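Local coordinates for protein beta-xylanase (PDB 7NWN) that probably binds plant cell-wall carbohydrate as a family 9 carbohydrate-binding module, calcium-containing, of a multimodular xylanase-glucuronoyl esterase, at residues A[98-103]-A[151-156]; A[159-164]-A[197-202]; A[73-78]-A[143-148]. All blocks are in the same frame, centred on the assembly; numbering follows the deposited sequence.

How the contacts relate
From the N terminus, residues 73-78 come first; they pair with residues 143-148 (contact 3) in the four-stranded antiparallel sheet, closing a long loop that passes through the mixed sheet. Contact 1 opens inside that loop at residues 98-103 and closes at 151-156, so the two cross. Contact 2 follows in series, joining 159-164 to 197-202 in the mixed sheet. Contacts 1 and 2 have centres about 9 Å apart and touch: Asp-99 N lies 2.8 Å from Gly-163 O, a probable hydrogen bond between neighbouring strands. Contact 3 lies on the opposite side of the chain's centre from the other two. Contact 1 joins the mixed sheet to the loop leaving the four-stranded one.

Contact 1 of 3, residues A[98-103]-A[151-156]; sequences LDENFD and ALSKKP. With CA (calcium ion), chain S; EDO (1,2-ethanediol), chain J.
At the calcium-bearing end of strand 93-99, Glu-100 reaches across to Ser-153 and Lys-154 in the loop that leaves strand 143-151. Its side chain is fully extended (CG anti to the backbone N, chi2 179°), which carries the carboxylate out to two consecutive backbone amides. Glu-100 OE2 accepts from both: it offers its syn lone pair to Ser-153 N at 2.6 Å, whereas Lys-154 N approaches Glu-100 OE2 at 2.9 Å from above the carboxylate plane, with an N-H...O angle of 158°. The second oxygen is bonded too, for Ser-153 OG donates to Glu-100 OE1 over 2.9 Å, again from outside the plane. OE1 also forms a salt bridge with Arg-132, whose NH2 in addition donates to Ala-151 O. With three donors from the loop and a guanidinium partner, this buried carboxylate is held against rotation and its negative charge is probably stabilised.

Beside it the apolar layer starts, where Leu-98 CD2 and Leu-152 CD2 meet at 3.8 Å, the two side chains crossing nearly at right angles; both also lie on Met-162. Nearer the solvent a water bridges the segments, donating to Asn-101 OD1 and, at 3.2 Å, to Ser-153 OG. The bent chain of Lys-154 passes the Asn-101 amide, its CE 3.8 Å from Asn-101 OD1.

The opposite flank of segment 98-103 wraps round the metal. Asp-99 OD1 and Asp-103 OD2 bind the calcium ion, the latter at 2.4 Å, together with a water, Asp-111 and Asp-112. Glu-100 thus ties a metal-organised turn to the neighbouring loop, an arrangement that belongs to a calcium-binding loop at the end of a beta-sandwich strand.

Contact 2 of 3, residues A[159-164]-A[197-202]; sequences GTIMGF and FGEIKL
Ile-200 holds CG1 between its backbone N and carbonyl carbon (chi1 58°) while Met-162 bends at chi3 (-70°), and together these torsions bring Ile-200 CD1 to 3.6 Å from Met-162 CE. The same methyl of Met-162 lies 3.9 Å from Leu-202 CD1. The other branch of the isoleucine, CG2, rests 3.7 Å from Phe-164 CB and approaches the ring obliquely. Met-162, Phe-164 and Ile-200 share one face of the sheet, where Leu-98, Ile-96 and Leu-63 add to the apolar layer.

Ile-161, Glu-199 and Lys-201 point to the other face. There Ile-161 CG1 packs against Lys-201 CG at 4.0 Å, and Glu-199 OE1 is taken by a salt bridge to Arg-22.

The backbones run antiparallel, the N-to-C directions of strands 161-164 and 198-202 being 144° apart. Met-162 and Ile-200 form a hydrogen-bonded pair, both bonds 2.9 Å from N to O. Phe-164 N also donates to Gly-198 O, but from well above the carbonyl plane, and the return bond from Gly-198 N is weak. At the other end Gly-159 N reaches Leu-202 O at 2.7 Å. Such pairing, with one apolar face turned inward, is that of a beta-sandwich sheet.

Contact 3 of 3, residues A[73-78]-A[143-148]; sequences LAEVYD and GYRVEA. With CA (calcium ion), chain Q; CA (calcium ion), chain R.
Val-76 and Tyr-144 face each other as a hydrogen-bonded antiparallel pair between the two central strands of the four-stranded sheet of this beta-sandwich. Tyr-144 has CG between its backbone N and carbonyl carbon (chi1 62°), a turn that lays the ring alongside the valine so that both side chains point the same way. Val-76 CB stands 3.9 Å from the centroid of the Tyr-144 ring, over its face, in a CH-pi contact. The valine methyl CG2 comes within 3.6 Å of Tyr-144 CZ. Ala-74 and Val-146 continue this buried face, with Val-146 CG2 at the edge of the Tyr-144 ring, and Val-94 of the other sheet lies on Val-76, Tyr-144 and Val-146.

The other face carries charged groups beside Leu-73. Glu-75 and Arg-145 run side by side, and a bend at chi3 (-63°) in the otherwise extended start of Arg-145 turns the guanidinium side-on to the glutamate. Arg-145 NE donates to Glu-75 OE2 at 2.8 Å, and NH2 of the same arginine reaches Glu-75 OE2 at 3.0 Å. This salt bridge converges on one oxygen: the oxygen lies close to the guanidinium plane, yet both nitrogens meet it from the same face of the carboxylate, the two planes being 51° apart. Arg-145 NH1 goes instead to Gly-34 O. Leu-73 CD1 packs on the aliphatic part, 3.8 Å from Arg-145 CD.

Calcium sites flank both ends of the pairing. Asp-78 binds one ion through both carboxylate oxygens, with Val-80, Asp-92 and Ala-171 as further protein ligands. At the far end the extended Glu-147, hydrogen-bonded by Gly-34 N at OE1 and Trp-40 NE1 at OE2, also chelates, its OE1 at 2.5 Å and its OE2 at 2.4 Å from the second calcium ion.

Contact 1 of 3, residues A[98-103]-A[151-156]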
loop_
_atom_site.group_PDB
_atom_site.type_symbol
_atom_site.label_atom_id
_atom_site.label_comp_id
_atom_site.label_asym_id
_atom_site.label_seq_id
_atom_site.Cartn_x
_atom_site.Cartn_y
_atom_site.Cartn_z
ATOM N N LEU A 98 -6.186 5.432 -0.328
ATOM C CA LEU A 98 -7.101 5.038 -1.395
ATOM C C LEU A 98 -8.263 6.043 -1.509
ATOM O O LEU A 98 -8.882 6.406 -0.501
ATOM C CB LEU A 98 -7.643 3.636 -1.095
ATOM C CG LEU A 98 -8.299 2.909 -2.280
ATOM C CD1 LEU A 98 -7.281 2.569 -3.364
ATOM C CD2 LEU A 98 -9.027 1.654 -1.779
ATOM N N ASP A 99 -8.531 6.483 -2.748
ATOM C CA ASP A 99 -9.727 7.262 -3.081
ATOM C C ASP A 99 -10.580 6.319 -3.935
ATOM O O ASP A 99 -10.341 6.208 -5.142
ATOM C CB ASP A 99 -9.313 8.533 -3.833
ATOM C CG ASP A 99 -10.423 9.383 -4.506
ATOM O OD1 ASP A 99 -11.640 9.179 -4.234
ATOM O OD2 ASP A 99 -10.033 10.221 -5.344
ATOM N N GLU A 100 -11.463 5.589 -3.247
ATOM C CA GLU A 100 -12.130 4.419 -3.815
ATOM C C GLU A 100 -13.119 4.850 -4.901
ATOM O O GLU A 100 -13.204 4.191 -5.930
ATOM C CB GLU A 100 -12.854 3.635 -2.716
ATOM C CG GLU A 100 -13.273 2.244 -3.147
ATOM C CD GLU A 100 -13.972 1.417 -2.083
ATOM O OE1 GLU A 100 -14.081 1.863 -0.930
ATOM O OE2 GLU A 100 -14.385 0.312 -2.407
ATOM N N ASN A 101 -13.841 5.963 -4.689
ATOM C CA ASN A 101 -14.793 6.423 -5.704
ATOM C C ASN A 101 -14.104 7.248 -6.785
ATOM O O ASN A 101 -14.743 7.601 -7.752
ATOM C CB ASN A 101 -15.966 7.220 -5.119
ATOM C CG ASN A 101 -16.760 6.457 -4.075
ATOM O OD1 ASN A 101 -16.824 5.223 -4.066
ATOM N ND2 ASN A 101 -17.351 7.180 -3.143
ATOM N N PHE A 102 -12.813 7.568 -6.640
ATOM C CA PHE A 102 -12.110 8.419 -7.597
ATOM C C PHE A 102 -12.742 9.818 -7.742
ATOM O O PHE A 102 -12.735 10.386 -8.831
ATOM C CB PHE A 102 -11.986 7.725 -8.948
ATOM C CG PHE A 102 -10.920 8.292 -9.846
ATOM C CD1 PHE A 102 -9.641 8.541 -9.383
ATOM C CD2 PHE A 102 -11.186 8.562 -11.185
ATOM C CE1 PHE A 102 -8.659 9.066 -10.219
ATOM C CE2 PHE A 102 -10.193 9.049 -12.026
ATOM C CZ PHE A 102 -8.931 9.313 -11.545
ATOM N N ASP A 103 -13.228 10.398 -6.635
ATOM C CA ASP A 103 -13.684 11.781 -6.554
ATOM C C ASP A 103 -12.561 12.781 -6.804
ATOM O O ASP A 103 -12.803 13.824 -7.400
ATOM C CB ASP A 103 -14.185 12.145 -5.168
ATOM C CG ASP A 103 -15.199 11.157 -4.670
ATOM O OD1 ASP A 103 -16.234 11.007 -5.337
ATOM O OD2 ASP A 103 -14.938 10.541 -3.637
ATOM N N ALA A 151 -10.361 -4.327 2.140
ATOM C CA ALA A 151 -11.692 -4.716 1.683
ATOM C C ALA A 151 -12.331 -3.489 0.997
ATOM O O ALA A 151 -12.272 -2.381 1.533
ATOM C CB ALA A 151 -12.457 -5.133 2.922
ATOM N N LEU A 152 -12.809 -3.664 -0.243
ATOM C CA LEU A 152 -13.408 -2.613 -1.055
ATOM C C LEU A 152 -14.920 -2.604 -0.829
ATOM O O LEU A 152 -15.521 -3.658 -0.595
ATOM C CB LEU A 152 -13.079 -2.930 -2.514
ATOM C CG LEU A 152 -11.590 -2.787 -2.824
ATOM C CD1 LEU A 152 -11.256 -3.350 -4.213
ATOM C CD2 LEU A 152 -11.183 -1.311 -2.695
ATOM N N SER A 153 -15.530 -1.419 -0.839
ATOM C CA SER A 153 -16.963 -1.343 -0.569
ATOM C C SER A 153 -17.702 -1.287 -1.898
ATOM O O SER A 153 -18.808 -1.782 -1.993
ATOM C CB SER A 153 -17.358 -0.145 0.278
ATOM O OG SER A 153 -16.739 1.007 -0.275
ATOM N N LYS A 154 -17.122 -0.602 -2.880
ATOM C CA LYS A 154 -17.633 -0.604 -4.240
ATOM C C LYS A 154 -17.133 -1.879 -4.922
ATOM O O LYS A 154 -15.966 -2.231 -4.771
ATOM C CB LYS A 154 -17.138 0.665 -4.943
ATOM C CG LYS A 154 -16.781 0.498 -6.419
ATOM C CD LYS A 154 -16.311 1.759 -7.124
ATOM C CE LYS A 154 -17.297 2.903 -6.984
ATOM N NZ LYS A 154 -17.288 3.790 -8.172
ATOM N N LYS A 155 -18.012 -2.567 -5.664
ATOM C CA LYS A 155 -17.631 -3.762 -6.409
ATOM C C LYS A 155 -16.677 -3.369 -7.529
ATOM O O LYS A 155 -17.040 -2.605 -8.406
ATOM C CB LYS A 155 -18.849 -4.421 -7.064
ATOM C CG LYS A 155 -19.416 -5.608 -6.294
ATOM C CD LYS A 155 -20.136 -5.220 -5.008
ATOM C CE LYS A 155 -20.922 -6.348 -4.365
ATOM N NZ LYS A 155 -21.677 -5.876 -3.174
ATOM N N PRO A 156 -15.400 -3.803 -7.531
ATOM C CA PRO A 156 -14.532 -3.407 -8.636
ATOM C C PRO A 156 -14.782 -4.305 -9.838
ATOM O O PRO A 156 -15.173 -5.454 -9.693
ATOM C CB PRO A 156 -13.139 -3.617 -8.022
ATOM C CG PRO A 156 -13.336 -4.770 -7.050
ATOM C CD PRO A 156 -14.715 -4.549 -6.446
HETATM CA CA CA S . -12.974 9.606 -2.596
HETATM C C1 EDO J . -18.005 -7.163 -2.239
HETATM O O1 EDO J . -17.655 -6.901 -3.589
HETATM C C2 EDO J . -17.957 -5.953 -1.387
HETATM O O2 EDO J . -19.159 -5.196 -1.429
HETATM O O HOH W 1 -13.869 4.147 -8.482
HETATM O O HOH W 2 -17.656 3.405 -2.148
HETATM O O HOH W 3 -11.824 11.832 -2.721
#

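Contact 2 of 3, residues A[159-164]-A[197-202]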
loop_
_atom_site.group_PDB
_atom_site.type_symbol
_atom_site.label_atom_id
_atom_site.label_comp_id
_atom_site.label_asym_id
_atom_site.label_seq_id
_atom_site.Cartn_x
_atom_site.Cartn_y
_atom_site.Cartn_z
ATOM N N GLY A 159 -11.422 -2.022 -15.544
ATOM C CA GLY A 159 -11.528 -0.634 -15.947
ATOM C C GLY A 159 -11.826 0.323 -14.790
ATOM O O GLY A 159 -11.627 1.513 -14.961
ATOM N N THR A 160 -12.268 -0.173 -13.621
ATOM C CA THR A 160 -12.328 0.657 -12.423
ATOM C C THR A 160 -11.047 1.469 -12.241
ATOM O O THR A 160 -9.937 0.955 -12.458
ATOM C CB THR A 160 -12.576 -0.147 -11.149
ATOM O OG1 THR A 160 -13.833 -0.773 -11.371
ATOM C CG2 THR A 160 -12.648 0.700 -9.885
ATOM N N ILE A 161 -11.212 2.764 -11.900
ATOM C CA ILE A 161 -10.065 3.600 -11.562
ATOM C C ILE A 161 -10.252 4.070 -10.132
ATOM O O ILE A 161 -11.355 4.503 -9.771
ATOM C CB ILE A 161 -9.816 4.772 -12.534
ATOM C CG1 ILE A 161 -9.562 4.264 -13.952
ATOM C CG2 ILE A 161 -8.657 5.653 -12.074
ATOM C CD1 ILE A 161 -9.527 5.352 -14.996
ATOM N N MET A 162 -9.164 3.947 -9.339
ATOM C CA MET A 162 -9.146 4.527 -8.000
ATOM C C MET A 162 -7.936 5.457 -7.852
ATOM O O MET A 162 -6.955 5.339 -8.584
ATOM C CB MET A 162 -9.144 3.448 -6.914
ATOM C CG MET A 162 -10.418 2.631 -6.935
ATOM S SD MET A 162 -10.472 1.230 -5.769
ATOM C CE MET A 162 -9.277 0.139 -6.514
ATOM N N GLY A 163 -8.052 6.429 -6.939
ATOM C CA GLY A 163 -6.856 7.144 -6.530
ATOM C C GLY A 163 -6.092 6.293 -5.503
ATOM O O GLY A 163 -6.704 5.623 -4.665
ATOM N N PHE A 164 -4.764 6.355 -5.576
ATOM C CA PHE A 164 -3.929 5.556 -4.695
ATOM C C PHE A 164 -2.653 6.341 -4.408
ATOM O O PHE A 164 -2.084 6.926 -5.326
ATOM C CB PHE A 164 -3.626 4.231 -5.416
ATOM C CG PHE A 164 -2.649 3.326 -4.720
ATOM C CD1 PHE A 164 -3.085 2.493 -3.696
ATOM C CD2 PHE A 164 -1.314 3.337 -5.066
ATOM C CE1 PHE A 164 -2.172 1.690 -3.033
ATOM C CE2 PHE A 164 -0.402 2.551 -4.366
ATOM C CZ PHE A 164 -0.846 1.716 -3.383
ATOM N N PHE A 197 -3.238 12.045 -4.959
ATOM C CA PHE A 197 -2.956 10.615 -5.139
ATOM C C PHE A 197 -2.691 10.366 -6.619
ATOM O O PHE A 197 -3.182 11.128 -7.441
ATOM C CB PHE A 197 -4.170 9.757 -4.781
ATOM C CG PHE A 197 -4.587 9.824 -3.342
ATOM C CD1 PHE A 197 -3.824 10.536 -2.421
ATOM C CD2 PHE A 197 -5.707 9.151 -2.903
ATOM C CE1 PHE A 197 -4.204 10.600 -1.092
ATOM C CE2 PHE A 197 -6.072 9.195 -1.567
ATOM C CZ PHE A 197 -5.329 9.939 -0.669
ATOM N N GLY A 198 -1.948 9.309 -6.961
ATOM C CA GLY A 198 -1.909 8.795 -8.322
ATOM C C GLY A 198 -3.159 7.962 -8.621
ATOM O O GLY A 198 -4.151 8.021 -7.877
ATOM N N GLU A 199 -3.064 7.181 -9.708
ATOM C CA GLU A 199 -4.173 6.355 -10.167
ATOM C C GLU A 199 -3.747 4.895 -10.274
ATOM O O GLU A 199 -2.644 4.582 -10.738
ATOM C CB GLU A 199 -4.541 6.747 -11.600
ATOM C CG GLU A 199 -5.112 8.140 -11.658
ATOM C CD GLU A 199 -5.590 8.598 -13.029
ATOM O OE1 GLU A 199 -5.464 7.827 -14.033
ATOM O OE2 GLU A 199 -6.118 9.712 -13.075
ATOM N N ILE A 200 -4.691 4.021 -9.907
ATOM C CA ILE A 200 -4.596 2.628 -10.272
ATOM C C ILE A 200 -5.817 2.311 -11.135
ATOM O O ILE A 200 -6.933 2.733 -10.834
ATOM C CB ILE A 200 -4.532 1.734 -9.001
ATOM C CG1 ILE A 200 -5.745 1.916 -8.079
ATOM C CG2 ILE A 200 -3.210 1.999 -8.289
ATOM C CD1 ILE A 200 -5.797 0.980 -6.853
ATOM N N LYS A 201 -5.580 1.503 -12.165
ATOM C CA LYS A 201 -6.679 1.009 -12.985
ATOM C C LYS A 201 -6.634 -0.520 -12.958
ATOM O O LYS A 201 -5.568 -1.106 -13.217
ATOM C CB LYS A 201 -6.547 1.570 -14.410
ATOM C CG LYS A 201 -7.639 1.123 -15.394
ATOM C CD LYS A 201 -7.675 1.997 -16.627
ATOM C CE LYS A 201 -8.874 1.786 -17.519
ATOM N NZ LYS A 201 -8.375 1.852 -18.908
ATOM N N LEU A 202 -7.770 -1.112 -12.579
ATOM C CA LEU A 202 -7.949 -2.555 -12.407
ATOM C C LEU A 202 -8.210 -3.183 -13.772
ATOM O O LEU A 202 -9.069 -2.686 -14.517
ATOM C CB LEU A 202 -9.151 -2.790 -11.491
ATOM C CG LEU A 202 -9.089 -2.034 -10.168
ATOM C CD1 LEU A 202 -10.123 -2.556 -9.185
ATOM C CD2 LEU A 202 -7.691 -2.083 -9.601
#

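Contact 3 of 3, residues A[73-78]-A[143-148]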
loop_
_atom_site.group_PDB
_atom_site.type_symbol
_atom_site.label_atom_id
_atom_site.label_comp_id
_atom_site.label_asym_id
_atom_site.label_seq_id
_atom_site.Cartn_x
_atom_site.Cartn_y
_atom_site.Cartn_z
ATOM N N LEU A 73 1.777 -5.694 -1.598
ATOM C CA LEU A 73 2.957 -6.364 -1.063
ATOM C C LEU A 73 4.086 -5.335 -1.125
ATOM O O LEU A 73 4.412 -4.904 -2.228
ATOM C CB LEU A 73 3.305 -7.563 -1.960
ATOM C CG LEU A 73 4.621 -8.268 -1.601
ATOM C CD1 LEU A 73 4.358 -9.118 -0.396
ATOM C CD2 LEU A 73 5.039 -9.175 -2.758
ATOM N N ALA A 74 4.603 -4.911 0.033
ATOM C CA ALA A 74 5.691 -3.956 0.034
ATOM C C ALA A 74 6.918 -4.614 0.658
ATOM O O ALA A 74 6.814 -5.322 1.670
ATOM C CB ALA A 74 5.277 -2.697 0.782
ATOM N N GLU A 75 8.086 -4.355 0.050
ATOM C CA GLU A 75 9.342 -4.670 0.731
ATOM C C GLU A 75 10.187 -3.407 0.890
ATOM O O GLU A 75 10.339 -2.610 -0.067
ATOM C CB GLU A 75 10.139 -5.693 -0.087
ATOM C CG GLU A 75 9.503 -7.045 0.003
ATOM C CD GLU A 75 10.231 -8.190 -0.682
ATOM O OE1 GLU A 75 11.392 -8.023 -1.061
ATOM O OE2 GLU A 75 9.620 -9.254 -0.801
ATOM N N VAL A 76 10.737 -3.265 2.103
ATOM C CA VAL A 76 11.536 -2.104 2.425
ATOM C C VAL A 76 12.949 -2.592 2.780
ATOM O O VAL A 76 13.090 -3.392 3.702
ATOM C CB VAL A 76 10.904 -1.332 3.610
ATOM C CG1 VAL A 76 11.751 -0.103 3.990
ATOM C CG2 VAL A 76 9.448 -0.913 3.324
ATOM N N TYR A 77 13.956 -2.048 2.100
ATOM C CA TYR A 77 15.346 -2.158 2.512
ATOM C C TYR A 77 15.647 -1.007 3.474
ATOM O O TYR A 77 15.569 0.164 3.101
ATOM C CB TYR A 77 16.239 -2.120 1.267
ATOM C CG TYR A 77 17.710 -2.097 1.599
ATOM C CD1 TYR A 77 18.419 -3.278 1.804
ATOM C CD2 TYR A 77 18.387 -0.882 1.735
ATOM C CE1 TYR A 77 19.769 -3.261 2.138
ATOM C CE2 TYR A 77 19.726 -0.844 2.088
ATOM C CZ TYR A 77 20.414 -2.038 2.286
ATOM O OH TYR A 77 21.730 -2.004 2.641
ATOM N N ASP A 78 15.973 -1.368 4.721
ATOM C CA ASP A 78 16.141 -0.442 5.807
ATOM C C ASP A 78 16.975 -1.143 6.873
ATOM O O ASP A 78 16.462 -1.955 7.633
ATOM C CB ASP A 78 14.798 0.023 6.353
ATOM C CG ASP A 78 14.873 1.127 7.414
ATOM O OD1 ASP A 78 15.988 1.573 7.809
ATOM O OD2 ASP A 78 13.796 1.550 7.823
ATOM N N GLY A 143 15.709 -5.563 6.368
ATOM C CA GLY A 143 14.487 -4.833 6.076
ATOM C C GLY A 143 13.253 -5.573 6.569
ATOM O O GLY A 143 13.315 -6.323 7.561
ATOM N N TYR A 144 12.149 -5.378 5.833
ATOM C CA TYR A 144 10.916 -5.991 6.296
ATOM C C TYR A 144 9.994 -6.033 5.093
ATOM O O TYR A 144 10.252 -5.359 4.093
ATOM C CB TYR A 144 10.298 -5.240 7.494
ATOM C CG TYR A 144 9.881 -3.799 7.259
ATOM C CD1 TYR A 144 10.798 -2.746 7.389
ATOM C CD2 TYR A 144 8.544 -3.457 6.989
ATOM C CE1 TYR A 144 10.436 -1.411 7.218
ATOM C CE2 TYR A 144 8.164 -2.119 6.847
ATOM C CZ TYR A 144 9.110 -1.099 6.940
ATOM O OH TYR A 144 8.734 0.209 6.780
ATOM N N ARG A 145 8.933 -6.841 5.218
ATOM C CA ARG A 145 7.938 -6.957 4.175
ATOM C C ARG A 145 6.584 -6.691 4.845
ATOM O O ARG A 145 6.411 -7.099 5.998
ATOM C CB ARG A 145 7.974 -8.398 3.653
ATOM C CG ARG A 145 6.913 -8.680 2.601
ATOM C CD ARG A 145 6.994 -10.119 2.083
ATOM N NE ARG A 145 8.264 -10.367 1.407
ATOM C CZ ARG A 145 9.053 -11.394 1.680
ATOM N NH1 ARG A 145 8.662 -12.300 2.577
ATOM N NH2 ARG A 145 10.221 -11.484 1.035
ATOM N N VAL A 146 5.657 -6.050 4.098
ATOM C CA VAL A 146 4.282 -5.831 4.522
ATOM C C VAL A 146 3.431 -6.497 3.452
ATOM O O VAL A 146 3.737 -6.340 2.278
ATOM C CB VAL A 146 3.944 -4.332 4.610
ATOM C CG1 VAL A 146 2.449 -4.125 4.875
ATOM C CG2 VAL A 146 4.820 -3.674 5.710
ATOM N N GLU A 147 2.458 -7.303 3.886
ATOM C CA GLU A 147 1.456 -7.811 2.962
ATOM C C GLU A 147 0.090 -7.406 3.514
ATOM O O GLU A 147 -0.198 -7.733 4.647
ATOM C CB GLU A 147 1.581 -9.327 2.890
ATOM C CG GLU A 147 0.771 -9.924 1.711
ATOM C CD GLU A 147 1.104 -11.387 1.450
ATOM O OE1 GLU A 147 1.477 -12.100 2.419
ATOM O OE2 GLU A 147 1.040 -11.808 0.270
ATOM N N ALA A 148 -0.704 -6.690 2.707
ATOM C CA ALA A 148 -1.882 -5.968 3.197
ATOM C C ALA A 148 -3.083 -6.255 2.288
ATOM O O ALA A 148 -2.948 -6.349 1.057
ATOM C CB ALA A 148 -1.593 -4.477 3.249
HETATM CA CA CA Q . 14.759 2.871 9.682
HETATM CA CA CA R . 1.355 -14.131 0.945
HETATM O O HOH W 4 17.083 3.879 9.146
HETATM O O HOH W 5 1.653 -16.553 0.733
#